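Local coordinates for ANGPTL4 C-terminal chain (Homo sapiens, PDB 6U1U), which is the C-terminal fibrinogen-like domain of a secreted protein that mediates inactivation of lipoprotein lipase, and binds palmitic acid in this crystal, at residues 103-108 with 194-199; 164-169 with 209-214. All coordinates share one frame; numbering follows the deposited sequence.

How the interactions relate
Both interactions lie in the interior of one fibrinogen-like domain, their centres about 7 Å apart, and both tie a strand of the large antiparallel sheet to a segment that reaches the same palmitate. That segment is the end of the short strand 195-196 in interaction 1 and an irregular loop in interaction 2. Interaction 2 is the more central, about 2 Å from the centre of the chain, and all three of its touching residues are buried; interaction 1, about 9 Å out, includes a partly exposed leucine. Leucine and phenylalanine meet one tryptophan in interaction 1, while a methionine meets two in interaction 2. They touch through I194 and T209, and K197 and T169 hold the lipid carboxylate.

Interaction 1: 103-108 with 194-199; sequences LQFSVH and IFWKTW. With PLM (palmitic acid), chain B.
W196 carries most of this contact, with L103 pressed on its indole and F105 meeting it obliquely through CZ. The leucine reaches over one face with a single methyl, CD1, which lies 3.6 Å from W196 NE1 and is offset toward the rim of the ring. A branched aliphatic tip suits this place because it can lie on a flat aromatic surface without asking for a polar partner. F105 CZ is 4.1 Å from W196 CZ2, and the two side chains run past each other in opposite directions. W196 has CG anti to the backbone N (chi1 -170°), which carries the indole across toward strand 100-109; V91 and L93 of the neighbouring strand also touch it.

The aromatic pair serves a second purpose, since both rings meet the alkyl tail of palmitate. F105 CD2 lies 3.4 Å from PLM CF. PLM CE comes to the indole edge, near its plane, 3.6 Å from W196 CH2. At the chain end V107 CG1 touches PLM CG, so the last carbons touch the apolar groups of F105 and V107. The other end is polar: K197 NZ donates to both carboxylate oxygens, at 3.1 Å to PLM O1 and slightly longer to PLM O2, and also to S171 O. A long lysine bent at chi3 (78°) can bring its ammonium to this head group, whose charge it would probably balance. Here apolar side chains line the tail and a lysine grips the head group, forming the palmitate site beside the main sheet of the fibrinogen-like domain.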
loop_
_atom_site.group_PDB
_atom_site.type_symbol
_atom_site.label_atom_id
_atom_site.label_comp_id
_atom_site.label_asym_id
_atom_site.label_seq_id
_atom_site.Cartn_x
_atom_site.Cartn_y
_atom_site.Cartn_z
ATOM N N LEU A 103 -6.713 -3.456 9.764
ATOM C CA LEU A 103 -6.682 -4.733 9.069
ATOM C C LEU A 103 -5.252 -5.241 8.996
ATOM O O LEU A 103 -4.306 -4.458 8.979
ATOM C CB LEU A 103 -7.222 -4.603 7.638
ATOM C CG LEU A 103 -8.516 -3.797 7.550
ATOM C CD1 LEU A 103 -8.955 -3.617 6.111
ATOM C CD2 LEU A 103 -9.602 -4.518 8.373
ATOM N N GLN A 104 -5.099 -6.563 8.938
ATOM C CA GLN A 104 -3.780 -7.149 8.753
ATOM C C GLN A 104 -3.932 -8.377 7.882
ATOM O O GLN A 104 -4.847 -9.171 8.107
ATOM C CB GLN A 104 -3.153 -7.534 10.105
ATOM C CG GLN A 104 -1.679 -7.742 10.100
ATOM C CD GLN A 104 -1.121 -7.871 11.533
ATOM O OE1 GLN A 104 -0.452 -8.836 11.852
ATOM N NE2 GLN A 104 -1.392 -6.894 12.365
ATOM N N PHE A 105 -3.009 -8.555 6.960
ATOM C CA PHE A 105 -3.039 -9.708 6.036
ATOM C C PHE A 105 -1.626 -10.241 5.860
ATOM O O PHE A 105 -0.719 -9.459 5.821
ATOM C CB PHE A 105 -3.496 -9.273 4.642
ATOM C CG PHE A 105 -4.793 -8.521 4.610
ATOM C CD1 PHE A 105 -5.992 -9.186 4.593
ATOM C CD2 PHE A 105 -4.812 -7.150 4.626
ATOM C CE1 PHE A 105 -7.186 -8.504 4.581
ATOM C CE2 PHE A 105 -6.001 -6.466 4.629
ATOM C CZ PHE A 105 -7.183 -7.142 4.603
ATOM N N SER A 106 -1.494 -11.543 5.704
ATOM C CA SER A 106 -0.193 -12.118 5.381
ATOM C C SER A 106 -0.033 -12.094 3.866
ATOM O O SER A 106 -0.944 -12.492 3.161
ATOM C CB SER A 106 -0.087 -13.555 5.896
ATOM O OG SER A 106 -0.109 -13.530 7.313
ATOM N N VAL A 107 1.082 -11.562 3.372
ATOM C CA VAL A 107 1.321 -11.456 1.929
ATOM C C VAL A 107 2.750 -11.866 1.603
ATOM O O VAL A 107 3.632 -11.872 2.464
ATOM C CB VAL A 107 1.080 -10.014 1.388
ATOM C CG1 VAL A 107 -0.309 -9.523 1.785
ATOM C CG2 VAL A 107 2.148 -9.038 1.940
ATOM N N HIS A 108 2.980 -12.169 0.320
ATOM C CA HIS A 108 4.301 -12.071 -0.276
ATOM C C HIS A 108 4.290 -10.954 -1.310
ATOM O O HIS A 108 3.243 -10.620 -1.879
ATOM C CB HIS A 108 4.719 -13.397 -0.951
ATOM C CG HIS A 108 4.995 -14.503 0.019
ATOM N ND1 HIS A 108 3.995 -15.225 0.635
ATOM C CD2 HIS A 108 6.165 -15.018 0.471
ATOM C CE1 HIS A 108 4.538 -16.145 1.423
ATOM N NE2 HIS A 108 5.854 -16.028 1.355
ATOM N N ILE A 194 -9.893 7.843 -2.555
ATOM C CA ILE A 194 -9.206 6.949 -1.619
ATOM C C ILE A 194 -10.279 6.072 -1.000
ATOM O O ILE A 194 -11.048 6.541 -0.154
ATOM C CB ILE A 194 -8.470 7.750 -0.548
ATOM C CG1 ILE A 194 -7.440 8.660 -1.206
ATOM C CG2 ILE A 194 -7.772 6.851 0.485
ATOM C CD1 ILE A 194 -6.815 9.602 -0.196
ATOM N N PHE A 195 -10.353 4.803 -1.400
ATOM C CA PHE A 195 -11.481 4.006 -0.936
ATOM C C PHE A 195 -11.036 2.604 -0.552
ATOM O O PHE A 195 -10.025 2.086 -1.034
ATOM C CB PHE A 195 -12.597 3.946 -1.997
ATOM C CG PHE A 195 -12.277 3.083 -3.193
ATOM C CD1 PHE A 195 -11.512 3.584 -4.255
ATOM C CD2 PHE A 195 -12.768 1.773 -3.278
ATOM C CE1 PHE A 195 -11.235 2.762 -5.359
ATOM C CE2 PHE A 195 -12.506 0.969 -4.391
ATOM C CZ PHE A 195 -11.748 1.465 -5.418
ATOM N N TRP A 196 -11.844 1.951 0.264
ATOM C CA TRP A 196 -11.736 0.518 0.641
ATOM C C TRP A 196 -13.196 0.046 0.674
ATOM O O TRP A 196 -13.859 0.326 1.618
ATOM C CB TRP A 196 -11.038 0.330 1.979
ATOM C CG TRP A 196 -10.701 -1.089 2.296
ATOM C CD1 TRP A 196 -11.489 -2.012 2.895
ATOM C CD2 TRP A 196 -9.448 -1.740 2.062
ATOM N NE1 TRP A 196 -10.837 -3.191 3.028
ATOM C CE2 TRP A 196 -9.582 -3.062 2.522
ATOM C CE3 TRP A 196 -8.244 -1.336 1.497
ATOM C CZ2 TRP A 196 -8.544 -3.973 2.449
ATOM C CZ3 TRP A 196 -7.218 -2.234 1.424
ATOM C CH2 TRP A 196 -7.379 -3.535 1.876
ATOM N N LYS A 197 -13.611 -0.675 -0.348
ATOM C CA LYS A 197 -15.042 -0.847 -0.605
ATOM C C LYS A 197 -15.750 -1.517 0.564
ATOM O O LYS A 197 -16.799 -1.038 1.020
ATOM C CB LYS A 197 -15.253 -1.640 -1.892
ATOM C CG LYS A 197 -16.774 -1.884 -2.200
ATOM C CD LYS A 197 -16.953 -2.410 -3.597
ATOM C CE LYS A 197 -16.619 -3.899 -3.651
ATOM N NZ LYS A 197 -16.430 -4.400 -5.060
ATOM N N THR A 198 -15.150 -2.561 1.124
ATOM C CA THR A 198 -15.834 -3.353 2.151
ATOM C C THR A 198 -15.918 -2.690 3.520
ATOM O O THR A 198 -16.614 -3.224 4.391
ATOM C CB THR A 198 -15.161 -4.719 2.305
ATOM O OG1 THR A 198 -13.765 -4.542 2.571
ATOM C CG2 THR A 198 -15.313 -5.525 1.050
ATOM N N TRP A 199 -15.260 -1.554 3.757
ATOM C CA TRP A 199 -15.484 -0.833 5.012
ATOM C C TRP A 199 -16.564 0.235 4.824
ATOM O O TRP A 199 -17.700 0.059 5.271
ATOM C CB TRP A 199 -14.175 -0.257 5.560
ATOM C CG TRP A 199 -14.341 0.284 6.958
ATOM C CD1 TRP A 199 -15.059 -0.291 7.975
ATOM C CD2 TRP A 199 -13.786 1.497 7.490
ATOM N NE1 TRP A 199 -14.999 0.499 9.101
ATOM C CE2 TRP A 199 -14.227 1.602 8.831
ATOM C CE3 TRP A 199 -12.984 2.519 6.961
ATOM C CZ2 TRP A 199 -13.856 2.657 9.657
ATOM C CZ3 TRP A 199 -12.622 3.590 7.798
ATOM C CH2 TRP A 199 -13.066 3.651 9.122
HETATM C C1 PLM B . -13.831 -6.765 -5.581
HETATM O O1 PLM B . -14.010 -5.857 -6.424
HETATM O O2 PLM B . -14.470 -6.849 -4.524
HETATM C C2 PLM B . -12.827 -7.864 -5.906
HETATM C C3 PLM B . -12.058 -8.520 -4.798
HETATM C C4 PLM B . -10.651 -8.899 -5.232
HETATM C C5 PLM B . -9.627 -8.996 -4.134
HETATM C C6 PLM B . -8.197 -8.722 -4.563
HETATM C C7 PLM B . -7.317 -8.171 -3.472
HETATM C C8 PLM B . -6.106 -7.386 -3.908
HETATM C C9 PLM B . -6.346 -5.919 -3.953
HETATM C CA PLM B . -5.324 -5.083 -3.304
HETATM C CB PLM B . -5.240 -5.183 -1.832
HETATM C CC PLM B . -3.966 -4.643 -1.318
HETATM C CD PLM B . -3.938 -4.371 0.123
HETATM C CE PLM B . -4.509 -5.476 0.922
HETATM C CF PLM B . -3.538 -6.366 1.593
HETATM C CG PLM B . -3.537 -7.747 1.027
#

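Interaction 2: 164-169 with 209-214; sequences GWWFGT and TTMLIQ. With PLM (palmitic acid), chain B.
M211 brings its thioether to the outer ends of two neighbouring indoles, SD meeting W165 and the terminal methyl turning on toward W166. The sulfur lies at the edge of W165, near the ring plane, with M211 SD 3.7 Å from W165 CH2. Seen from the centroid of the six-membered ring, it stands 79° off the ring normal. This is a Met-aromatic contact in which the polarisable sulfur faces the ring hydrogens. The bend at chi3 (71°) swings M211 CE round, so that it touches W165 CH2 and also approaches W166 CZ3 obliquely at 4.1 Å. Methionine suits the place because a slim, flexible chain can reach from strand 208-215 and adapt to both rings.

The tryptophans also meet each other: W166 CE3 lies over one face of W165, 4.2 Å above its plane and offset toward the rim. Both are held by their N-H groups, W165 NE1 bonding to S173 OG and W166 NE1 to Y116 O. W165 CG is anti to the backbone N (chi1 -164°), and the outer ring edge thereby comes to the methionine although the side chain does not set out toward the strand. A leucine in place of W165 would probably cost M211 its edge partner and leave S173 without the indole donor.

Palmitate runs past the same tryptophans, and PLM CA lies 4.0 Å from W165 NE1. Further along, T169 OG1 donates a 2.8 Å hydrogen bond to PLM O1, while the same OG1 is hydrogen-bonded to S171 N; a small side chain with both hydroxyl and methyl fits here, since CG2 packs on PLM C2. W166 and F167 are centres of successive inverse gamma turns, and this tightly turned segment lines one wall of the palmitate site in the fibrinogen-like domain.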
loop_
_atom_site.group_PDB
_atom_site.type_symbol
_atom_site.label_atom_id
_atom_site.label_comp_id
_atom_site.label_asym_id
_atom_site.label_seq_id
_atom_site.Cartn_x
_atom_site.Cartn_y
_atom_site.Cartn_z
ATOM N N GLY A 164 -1.441 4.829 -8.109
ATOM C CA GLY A 164 -0.905 3.514 -8.423
ATOM C C GLY A 164 -1.366 2.518 -7.368
ATOM O O GLY A 164 -1.438 2.846 -6.191
ATOM N N TRP A 165 -1.724 1.328 -7.820
ATOM C CA TRP A 165 -2.315 0.373 -6.879
ATOM C C TRP A 165 -2.245 -1.033 -7.436
ATOM O O TRP A 165 -1.998 -1.250 -8.623
ATOM C CB TRP A 165 -3.784 0.729 -6.569
ATOM C CG TRP A 165 -4.368 0.065 -5.342
ATOM C CD1 TRP A 165 -5.439 -0.806 -5.290
ATOM C CD2 TRP A 165 -3.949 0.264 -3.988
ATOM N NE1 TRP A 165 -5.704 -1.150 -3.984
ATOM C CE2 TRP A 165 -4.800 -0.523 -3.165
ATOM C CE3 TRP A 165 -2.932 1.024 -3.398
ATOM C CZ2 TRP A 165 -4.659 -0.587 -1.773
ATOM C CZ3 TRP A 165 -2.800 1.001 -1.993
ATOM C CH2 TRP A 165 -3.655 0.192 -1.193
ATOM N N TRP A 166 -2.504 -1.999 -6.541
ATOM C CA TRP A 166 -2.687 -3.403 -6.922
ATOM C C TRP A 166 -4.150 -3.562 -7.297
ATOM O O TRP A 166 -4.991 -3.994 -6.505
ATOM C CB TRP A 166 -2.314 -4.321 -5.765
ATOM C CG TRP A 166 -0.859 -4.283 -5.391
ATOM C CD1 TRP A 166 0.172 -4.935 -6.014
ATOM C CD2 TRP A 166 -0.284 -3.583 -4.281
ATOM N NE1 TRP A 166 1.368 -4.668 -5.355
ATOM C CE2 TRP A 166 1.105 -3.843 -4.293
ATOM C CE3 TRP A 166 -0.811 -2.725 -3.306
ATOM C CZ2 TRP A 166 1.987 -3.280 -3.354
ATOM C CZ3 TRP A 166 0.061 -2.167 -2.371
ATOM C CH2 TRP A 166 1.442 -2.432 -2.409
ATOM N N PHE A 167 -4.470 -3.149 -8.523
ATOM C CA PHE A 167 -5.862 -3.137 -8.979
ATOM C C PHE A 167 -6.270 -4.572 -9.372
ATOM O O PHE A 167 -6.274 -4.957 -10.535
ATOM C CB PHE A 167 -5.999 -2.157 -10.148
ATOM C CG PHE A 167 -5.818 -0.677 -9.796
ATOM C CD1 PHE A 167 -6.732 0.011 -9.002
ATOM C CD2 PHE A 167 -4.759 0.049 -10.319
ATOM C CE1 PHE A 167 -6.563 1.344 -8.743
ATOM C CE2 PHE A 167 -4.580 1.406 -10.048
ATOM C CZ PHE A 167 -5.489 2.056 -9.260
ATOM N N GLY A 168 -6.605 -5.399 -8.376
ATOM C CA GLY A 168 -7.073 -6.752 -8.690
ATOM C C GLY A 168 -8.415 -6.765 -9.412
ATOM O O GLY A 168 -8.676 -7.620 -10.267
ATOM N N THR A 169 -9.307 -5.878 -9.021
ATOM C CA THR A 169 -10.368 -5.348 -9.844
ATOM C C THR A 169 -10.174 -3.837 -9.843
ATOM O O THR A 169 -9.248 -3.304 -9.216
ATOM C CB THR A 169 -11.742 -5.726 -9.278
ATOM O OG1 THR A 169 -11.899 -5.070 -8.012
ATOM C CG2 THR A 169 -11.838 -7.243 -9.096
ATOM N N THR A 209 -5.001 7.183 5.771
ATOM C CA THR A 209 -4.616 5.795 5.560
ATOM C C THR A 209 -3.187 5.618 6.047
ATOM O O THR A 209 -2.372 6.541 5.959
ATOM C CB THR A 209 -4.692 5.366 4.060
ATOM O OG1 THR A 209 -3.729 6.109 3.281
ATOM C CG2 THR A 209 -6.075 5.637 3.465
ATOM N N THR A 210 -2.872 4.411 6.528
ATOM C CA THR A 210 -1.489 4.024 6.780
ATOM C C THR A 210 -1.340 2.575 6.376
ATOM O O THR A 210 -2.207 1.754 6.707
ATOM C CB THR A 210 -1.105 4.134 8.270
ATOM O OG1 THR A 210 -1.525 5.399 8.787
ATOM C CG2 THR A 210 0.411 4.034 8.433
ATOM N N MET A 211 -0.251 2.247 5.690
ATOM C CA MET A 211 0.077 0.850 5.395
ATOM C C MET A 211 1.445 0.532 5.987
ATOM O O MET A 211 2.382 1.341 5.858
ATOM C CB MET A 211 0.099 0.592 3.875
ATOM C CG MET A 211 -1.201 1.018 3.199
ATOM S SD MET A 211 -1.094 0.863 1.398
ATOM C CE MET A 211 -1.095 -0.918 1.337
ATOM N N LEU A 212 1.552 -0.614 6.661
ATOM C CA LEU A 212 2.806 -0.975 7.306
ATOM C C LEU A 212 3.139 -2.416 6.964
ATOM O O LEU A 212 2.244 -3.221 6.754
ATOM C CB LEU A 212 2.707 -0.846 8.834
ATOM C CG LEU A 212 2.182 0.528 9.311
ATOM C CD1 LEU A 212 0.668 0.425 9.526
ATOM C CD2 LEU A 212 2.855 0.904 10.655
ATOM N N ILE A 213 4.436 -2.739 6.971
ATOM C CA ILE A 213 4.866 -4.100 6.665
ATOM C C ILE A 213 5.827 -4.592 7.735
ATOM O O ILE A 213 6.599 -3.820 8.313
ATOM C CB ILE A 213 5.478 -4.173 5.250
ATOM C CG1 ILE A 213 5.580 -5.627 4.792
ATOM C CG2 ILE A 213 6.805 -3.466 5.184
ATOM C CD1 ILE A 213 5.130 -5.810 3.349
ATOM N N GLN A 214 5.761 -5.900 8.008
ATOM C CA GLN A 214 6.660 -6.554 8.961
ATOM C C GLN A 214 6.949 -7.934 8.406
ATOM O O GLN A 214 6.099 -8.827 8.484
ATOM C CB GLN A 214 6.044 -6.654 10.354
ATOM C CG GLN A 214 6.959 -7.309 11.381
ATOM C CD GLN A 214 6.233 -7.472 12.684
ATOM O OE1 GLN A 214 5.429 -8.392 12.825
ATOM N NE2 GLN A 214 6.447 -6.543 13.631
HETATM C C1 PLM B . -13.831 -6.765 -5.581
HETATM O O1 PLM B . -14.010 -5.857 -6.424
HETATM O O2 PLM B . -14.470 -6.849 -4.524
HETATM C C2 PLM B . -12.827 -7.864 -5.906
HETATM C C3 PLM B . -12.058 -8.520 -4.798
HETATM C C4 PLM B . -10.651 -8.899 -5.232
HETATM C C5 PLM B . -9.627 -8.996 -4.134
HETATM C C6 PLM B . -8.197 -8.722 -4.563
HETATM C C7 PLM B . -7.317 -8.171 -3.472
HETATM C C8 PLM B . -6.106 -7.386 -3.908
HETATM C C9 PLM B . -6.346 -5.919 -3.953
HETATM C CA PLM B . -5.324 -5.083 -3.304
HETATM C CB PLM B . -5.240 -5.183 -1.832
HETATM C CC PLM B . -3.966 -4.643 -1.318
HETATM C CD PLM B . -3.938 -4.371 0.123
HETATM C CE PLM B . -4.509 -5.476 0.922
HETATM C CF PLM B . -3.538 -6.366 1.593
HETATM C CG PLM B . -3.537 -7.747 1.027
#